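Local coordinates for putative pectin lyase (Geobacillus virus E2, PDB 7CHU), which is the tailspike protein of a deep-sea thermophilic bacteriophage, a trimer of pectin lyase-like subunits that probably recognises, and perhaps degrades, polysaccharide on the host surface, at residues K78-K83 with Q95-S100; I101-S104 with G110-G113; R276-N281 with K330-R335. All blocks are in the same frame, centred on the assembly; numbering follows the deposited sequence.

How the contacts relate
Contacts 1 and 2 follow one another at the N-terminal end of the parallel beta-helix: contact 1 packs helix 91-99 against the loop before it, and contact 2 closes the loop that leads from the same helix into strand 113-117. Contact 3 lies farther along the solenoid, its centre about 41 Å from that of contact 1, and spans loops two coils apart. All three are partly buried, but their chemistry differs. Contact 1 is mainly a ring against helix backbone; contact 2 combines a weak backbone bond, a bridging water and a serine-glutamine hydrogen bond; contact 3 rests on one charged arginine. Contacts 2 and 3 both touch the third subunit.

Contact 1. Residues K78-K83 with Q95-S100; sequences KEFGTK and QNAINS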
# COMPACT_ATOMS: atom_id res chain seq x y z
N LYS A 78 -9.33 -14.48 31.82
CA LYS A 78 -9.68 -15.70 32.56
C LYS A 78 -9.31 -15.58 34.04
O LYS A 78 -9.93 -16.24 34.88
CB LYS A 78 -8.99 -16.91 31.94
CG LYS A 78 -9.89 -18.10 31.75
CD LYS A 78 -9.10 -19.38 31.50
CE LYS A 78 -9.94 -20.61 31.81
NZ LYS A 78 -9.53 -21.80 31.00
N GLU A 79 -8.30 -14.77 34.36
CA GLU A 79 -7.96 -14.50 35.75
C GLU A 79 -9.10 -13.86 36.51
O GLU A 79 -9.09 -13.87 37.75
CB GLU A 79 -6.77 -13.55 35.85
CG GLU A 79 -5.51 -13.99 35.16
CD GLU A 79 -4.50 -12.84 35.09
OE1 GLU A 79 -4.53 -11.99 36.02
OE2 GLU A 79 -3.71 -12.79 34.10
N PHE A 80 -10.06 -13.27 35.82
CA PHE A 80 -11.12 -12.52 36.48
C PHE A 80 -12.46 -13.23 36.39
O PHE A 80 -13.49 -12.65 36.76
CB PHE A 80 -11.17 -11.10 35.91
CG PHE A 80 -10.02 -10.25 36.36
CD1 PHE A 80 -8.79 -10.31 35.71
CD2 PHE A 80 -10.14 -9.46 37.50
CE1 PHE A 80 -7.69 -9.57 36.18
CE2 PHE A 80 -9.07 -8.70 37.98
CZ PHE A 80 -7.84 -8.75 37.32
N GLY A 81 -12.46 -14.47 35.91
CA GLY A 81 -13.64 -15.31 35.98
C GLY A 81 -14.46 -15.46 34.71
O GLY A 81 -15.60 -15.93 34.79
N THR A 82 -13.92 -15.10 33.54
CA THR A 82 -14.64 -15.38 32.29
C THR A 82 -14.76 -16.88 32.10
O THR A 82 -13.86 -17.64 32.45
CB THR A 82 -13.92 -14.79 31.07
OG1 THR A 82 -12.59 -15.34 30.97
CG2 THR A 82 -13.85 -13.27 31.14
N LYS A 83 -15.88 -17.31 31.53
CA LYS A 83 -16.01 -18.71 31.10
C LYS A 83 -15.78 -18.89 29.61
O LYS A 83 -15.37 -19.97 29.19
CB LYS A 83 -17.40 -19.25 31.46
CG LYS A 83 -17.77 -18.92 32.89
CD LYS A 83 -16.85 -19.64 33.90
CE LYS A 83 -17.62 -20.31 35.04
NZ LYS A 83 -18.66 -19.41 35.61
N GLN A 95 -14.92 -6.47 32.25
CA GLN A 95 -14.75 -5.11 32.76
C GLN A 95 -13.76 -5.09 33.93
O GLN A 95 -12.89 -4.21 33.99
CB GLN A 95 -16.10 -4.53 33.19
CG GLN A 95 -16.06 -3.04 33.53
CD GLN A 95 -15.77 -2.20 32.31
OE1 GLN A 95 -16.64 -2.00 31.47
NE2 GLN A 95 -14.54 -1.72 32.19
N ASN A 96 -13.87 -6.05 34.85
CA ASN A 96 -12.93 -6.12 35.97
C ASN A 96 -11.50 -6.30 35.47
O ASN A 96 -10.58 -5.66 35.99
CB ASN A 96 -13.33 -7.26 36.93
CG ASN A 96 -14.54 -6.89 37.78
OD1 ASN A 96 -14.92 -5.73 37.81
ND2 ASN A 96 -15.11 -7.85 38.49
N ALA A 97 -11.30 -7.14 34.45
CA ALA A 97 -9.97 -7.31 33.88
C ALA A 97 -9.43 -6.00 33.34
O ALA A 97 -8.29 -5.63 33.63
CB ALA A 97 -10.01 -8.36 32.76
N ILE A 98 -10.22 -5.30 32.51
CA ILE A 98 -9.81 -4.01 31.97
C ILE A 98 -9.55 -3.00 33.09
O ILE A 98 -8.56 -2.26 33.06
CB ILE A 98 -10.89 -3.50 30.99
CG1 ILE A 98 -10.87 -4.30 29.68
CG2 ILE A 98 -10.75 -2.00 30.75
CD1 ILE A 98 -12.13 -4.15 28.91
N ASN A 99 -10.45 -2.95 34.08
CA ASN A 99 -10.28 -2.01 35.20
C ASN A 99 -9.03 -2.28 36.02
O ASN A 99 -8.51 -1.36 36.65
CB ASN A 99 -11.49 -2.04 36.12
CG ASN A 99 -12.70 -1.39 35.50
OD1 ASN A 99 -12.60 -0.71 34.48
ND2 ASN A 99 -13.87 -1.60 36.10
N SER A 100 -8.51 -3.51 35.99
CA SER A 100 -7.31 -3.83 36.75
C SER A 100 -6.05 -3.27 36.11
O SER A 100 -5.00 -3.31 36.74
CB SER A 100 -7.16 -5.35 36.92
OG SER A 100 -6.80 -5.98 35.68
O HOH W 1 -14.36 -10.56 38.27
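Phe80 lays one face of its ring on helix 91-99, the short helix at the N-terminal end of the right-handed parallel beta-helix of this pectin lyase-like chain. Its ring sits over the backbone of Ala97: CA of Ala97 is 3.8 Å from the ring centroid and 16° off the normal, a CH-pi contact over the face. The same face receives the carbonyl O of Asn96, offset toward the rim. CG of Phe80 is anti to its own carbonyl carbon (chi1 -73°), and this turns the ring from the 3-10 segment onto the helix. From the same side of the ring, Ala97 CB touches Phe80 CD1 at 3.7 Å, while the CB of Asn96 lies by CD2. The amide of Asn96 is inclined 62° to the ring, so the two flat groups do not stack. Val75 of strand 75-76 packs against both Phe80 and Ser100, and Ala97 also touches Val77, which ties this end of the helix to the first strand of the solenoid. In the same 3-10 segment, Lys78 and Glu79 pack on Thr72 and Ile69 of the second subunit. A water crosses the join, donating to Phe80 O at 2.7 Å and accepting from Asn96 ND2 at 2.8 Å. At the far end of the ring, Ser100 OG approaches Phe80 CZ obliquely to 3.4 Å, its hydroxyl being held by donation to Ala97 O at 2.6 Å.

Contact 2. Residues I101-S104 with G110-G113; sequences IVSS and GQGG
The loop that carries the chain from helix 91-99 into strand 113-117, at the N-terminal end of the beta-helix, is closed here by contacts between its two limbs. Residues 101-104 lead away from the helix and residues 110-113 return to the strand, coming nearest at Ser103 and Gln111, whose CA atoms are 5.0 Å apart. The backbones meet at Val102 O, which accepts a weak, bent bond from Gly112 N (3.3 Å, 129° at the hydrogen). A water reinforces it, donating to Val102 O at 2.6 Å and accepting from the same Gly112 N at 3.1 Å, so the one N-H is shared between carbonyl and water. Next to this polar pair the CG2 branch of Ile101 rests on Gly112 CA at 3.8 Å, an ordinary van der Waals contact with backbone that carries no side chain. The backbone angles of Gly112 and Gly113 are of a kind that suits glycine. Gln111 lies alongside the opposing limb: its CB is 3.5 Å from Val102 O, and the chain runs out extended past CG (chi2 176°) to place the amide beside Ser104. Ser103 OG is engaged elsewhere, hydrogen-bonded to Ser133 O, and the backbone of Gly113 pairs with Asn134 and Arg136, fixing the loop to the next coil. Gly112 O is hydrogen-bonded to Thr119 OG1 of the third subunit, so the returning limb also forms part of the trimer interface. At the outer end Ser104 OG donates to Gln111 OE1 at 2.7 Å, lying in the carbonyl plane of the amide with a C=O...O angle of 150°.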
# COMPACT_ATOMS: atom_id res chain seq x y z
N ILE A 101 -6.12 -2.81 34.85
CA ILE A 101 -4.97 -2.14 34.26
C ILE A 101 -4.75 -0.81 34.96
O ILE A 101 -5.67 0.02 35.09
CB ILE A 101 -5.16 -1.94 32.75
CG1 ILE A 101 -5.28 -3.28 32.03
CG2 ILE A 101 -3.99 -1.15 32.18
CD1 ILE A 101 -3.99 -4.00 31.89
N VAL A 102 -3.52 -0.58 35.40
CA VAL A 102 -3.13 0.65 36.04
C VAL A 102 -2.69 1.63 34.95
O VAL A 102 -1.67 1.41 34.30
CB VAL A 102 -2.01 0.39 37.05
CG1 VAL A 102 -1.58 1.68 37.71
CG2 VAL A 102 -2.49 -0.61 38.11
N SER A 103 -3.47 2.69 34.74
CA SER A 103 -3.07 3.66 33.72
C SER A 103 -3.73 5.00 34.01
O SER A 103 -4.37 5.19 35.04
CB SER A 103 -3.43 3.15 32.31
OG SER A 103 -2.98 4.10 31.36
N SER A 104 -3.53 5.95 33.10
CA SER A 104 -4.15 7.26 33.21
C SER A 104 -4.41 7.79 31.80
O SER A 104 -4.55 7.00 30.86
CB SER A 104 -3.27 8.21 34.03
OG SER A 104 -1.95 8.28 33.51
N GLY A 110 4.67 4.78 30.30
CA GLY A 110 5.09 3.79 31.26
C GLY A 110 3.97 3.09 31.99
O GLY A 110 4.22 2.43 33.01
N GLN A 111 2.73 3.23 31.52
CA GLN A 111 1.57 2.59 32.13
C GLN A 111 0.77 1.91 31.03
O GLN A 111 0.85 2.31 29.87
CB GLN A 111 0.64 3.59 32.84
CG GLN A 111 1.24 4.36 34.03
CD GLN A 111 0.25 5.39 34.61
OE1 GLN A 111 -0.25 6.24 33.88
NE2 GLN A 111 -0.02 5.29 35.90
N GLY A 112 -0.08 0.95 31.40
CA GLY A 112 -0.99 0.33 30.45
C GLY A 112 -0.67 -1.14 30.24
O GLY A 112 -0.07 -1.80 31.08
N GLY A 113 -1.08 -1.66 29.09
CA GLY A 113 -0.72 -3.01 28.73
C GLY A 113 -1.83 -3.71 27.96
O GLY A 113 -2.81 -3.10 27.55
O HOH W 2 0.51 0.05 34.30

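Contact 3. Residues R276-N281 with K330-R335; sequences RRRNGN and KVKGDR
Arg278 sends its chain toward Lys332 by two torsions: CG stands anti to the carbonyl carbon (chi1 -60°), and a bend at chi3 (42°) swings the guanidinium across to the backbone at Lys332, near the end of strand 329-331. In this parallel beta-helix the strands 268-271 and 329-331 are separated by one coil, that of strand 307-309, so the side chain bridges loops two coils apart. NH2 of Arg278 gives a hydrogen bond to Lys332 O at 2.8 Å. The acceptor lies at the edge of the guanidinium, near its plane, and the bond is bent, 142° at the hydrogen. The same nitrogen comes obliquely to Gly333 CA at 3.3 Å, where the glycine has no side chain in its way. The intervening coil grips the rest of the group, with NH1 in a salt bridge to Asp310 and NE in one to Asp312. These two carboxylates hold the guanidinium in place, and Asp312 also accepts from the backbone N of Asp334, linking both loops through one residue. Farther on, Arg335 forms a salt bridge to Asp342 of the third subunit. The Lys332 chain crosses Arg278 at about a right angle; it is extended until a turn at chi4 brings its ammonium near the arginine. The closest approach of the two side chains is 3.9 Å, from Arg278 NH1, itself bound to Asp310, to Lys332 NZ.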
# COMPACT_ATOMS: atom_id res chain seq x y z
N ARG A 276 -17.50 23.43 12.28
CA ARG A 276 -16.88 23.96 11.07
C ARG A 276 -15.74 23.07 10.57
O ARG A 276 -15.46 23.04 9.36
CB ARG A 276 -16.37 25.36 11.34
CG ARG A 276 -16.02 26.20 10.11
CD ARG A 276 -15.40 27.52 10.59
NE ARG A 276 -14.03 27.34 11.09
CZ ARG A 276 -13.67 27.22 12.37
NH1 ARG A 276 -14.59 27.27 13.35
NH2 ARG A 276 -12.37 27.06 12.68
N ARG A 277 -15.05 22.40 11.48
CA ARG A 277 -13.84 21.67 11.14
C ARG A 277 -14.21 20.33 10.53
O ARG A 277 -14.73 19.44 11.23
CB ARG A 277 -12.98 21.50 12.38
CG ARG A 277 -12.35 22.79 12.81
CD ARG A 277 -11.73 22.68 14.19
NE ARG A 277 -11.15 23.96 14.55
CZ ARG A 277 -10.88 24.36 15.79
NH1 ARG A 277 -11.15 23.57 16.83
NH2 ARG A 277 -10.35 25.57 15.98
N ARG A 278 -13.98 20.19 9.24
CA ARG A 278 -14.43 19.01 8.52
C ARG A 278 -13.44 17.86 8.68
O ARG A 278 -12.24 18.07 8.90
CB ARG A 278 -14.63 19.34 7.03
CG ARG A 278 -15.69 20.46 6.82
CD ARG A 278 -15.64 21.03 5.39
NE ARG A 278 -15.46 19.96 4.40
CZ ARG A 278 -16.41 19.10 4.03
NH1 ARG A 278 -17.63 19.17 4.55
NH2 ARG A 278 -16.14 18.14 3.13
N ASN A 279 -13.96 16.64 8.61
CA ASN A 279 -13.13 15.45 8.57
C ASN A 279 -12.11 15.58 7.44
O ASN A 279 -12.42 16.09 6.35
CB ASN A 279 -13.99 14.19 8.39
CG ASN A 279 -14.91 13.94 9.60
OD1 ASN A 279 -14.51 14.13 10.75
ND2 ASN A 279 -16.13 13.52 9.33
N GLY A 280 -10.88 15.17 7.71
CA GLY A 280 -9.84 15.37 6.72
C GLY A 280 -8.71 14.37 6.82
O GLY A 280 -8.44 13.80 7.88
N ASN A 281 -8.04 14.18 5.69
CA ASN A 281 -6.77 13.46 5.66
C ASN A 281 -6.90 12.02 6.18
O ASN A 281 -5.99 11.48 6.80
CB ASN A 281 -5.69 14.22 6.43
CG ASN A 281 -4.77 14.96 5.50
OD1 ASN A 281 -3.99 14.34 4.76
ND2 ASN A 281 -4.86 16.29 5.51
N LYS A 330 -19.92 8.94 -3.06
CA LYS A 330 -20.68 10.19 -3.12
C LYS A 330 -19.89 11.25 -2.36
O LYS A 330 -19.76 11.16 -1.14
CB LYS A 330 -22.07 9.98 -2.54
CG LYS A 330 -23.06 11.07 -2.80
CD LYS A 330 -24.34 10.81 -2.01
CE LYS A 330 -25.60 11.01 -2.83
NZ LYS A 330 -25.88 9.86 -3.77
N VAL A 331 -19.33 12.21 -3.09
CA VAL A 331 -18.37 13.16 -2.52
C VAL A 331 -19.08 14.47 -2.21
O VAL A 331 -19.80 15.02 -3.05
CB VAL A 331 -17.20 13.41 -3.48
CG1 VAL A 331 -16.23 14.45 -2.90
CG2 VAL A 331 -16.47 12.09 -3.83
N LYS A 332 -18.82 15.00 -1.01
CA LYS A 332 -19.15 16.36 -0.64
C LYS A 332 -17.89 16.87 0.06
O LYS A 332 -17.76 16.76 1.29
CB LYS A 332 -20.39 16.43 0.26
CG LYS A 332 -20.78 17.86 0.74
CD LYS A 332 -21.86 17.73 1.84
CE LYS A 332 -22.29 19.07 2.40
NZ LYS A 332 -21.23 19.73 3.19
N GLY A 333 -16.97 17.41 -0.71
CA GLY A 333 -15.72 17.89 -0.16
C GLY A 333 -14.70 18.15 -1.25
O GLY A 333 -14.97 18.02 -2.44
N ASP A 334 -13.50 18.53 -0.80
CA ASP A 334 -12.45 19.04 -1.66
C ASP A 334 -11.18 18.22 -1.55
O ASP A 334 -10.83 17.75 -0.46
CB ASP A 334 -12.10 20.49 -1.31
CG ASP A 334 -13.30 21.42 -1.37
OD1 ASP A 334 -14.24 21.12 -2.15
OD2 ASP A 334 -13.31 22.43 -0.64
N ARG A 335 -10.47 18.11 -2.68
CA ARG A 335 -9.12 17.54 -2.76
C ARG A 335 -9.08 16.09 -2.30
O ARG A 335 -8.07 15.61 -1.80
CB ARG A 335 -8.11 18.38 -1.95
CG ARG A 335 -8.10 19.88 -2.25
CD ARG A 335 -6.68 20.44 -2.37
NE ARG A 335 -5.83 20.17 -1.20
CZ ARG A 335 -5.85 20.89 -0.07
NH1 ARG A 335 -6.68 21.92 0.04
NH2 ARG A 335 -5.05 20.59 0.95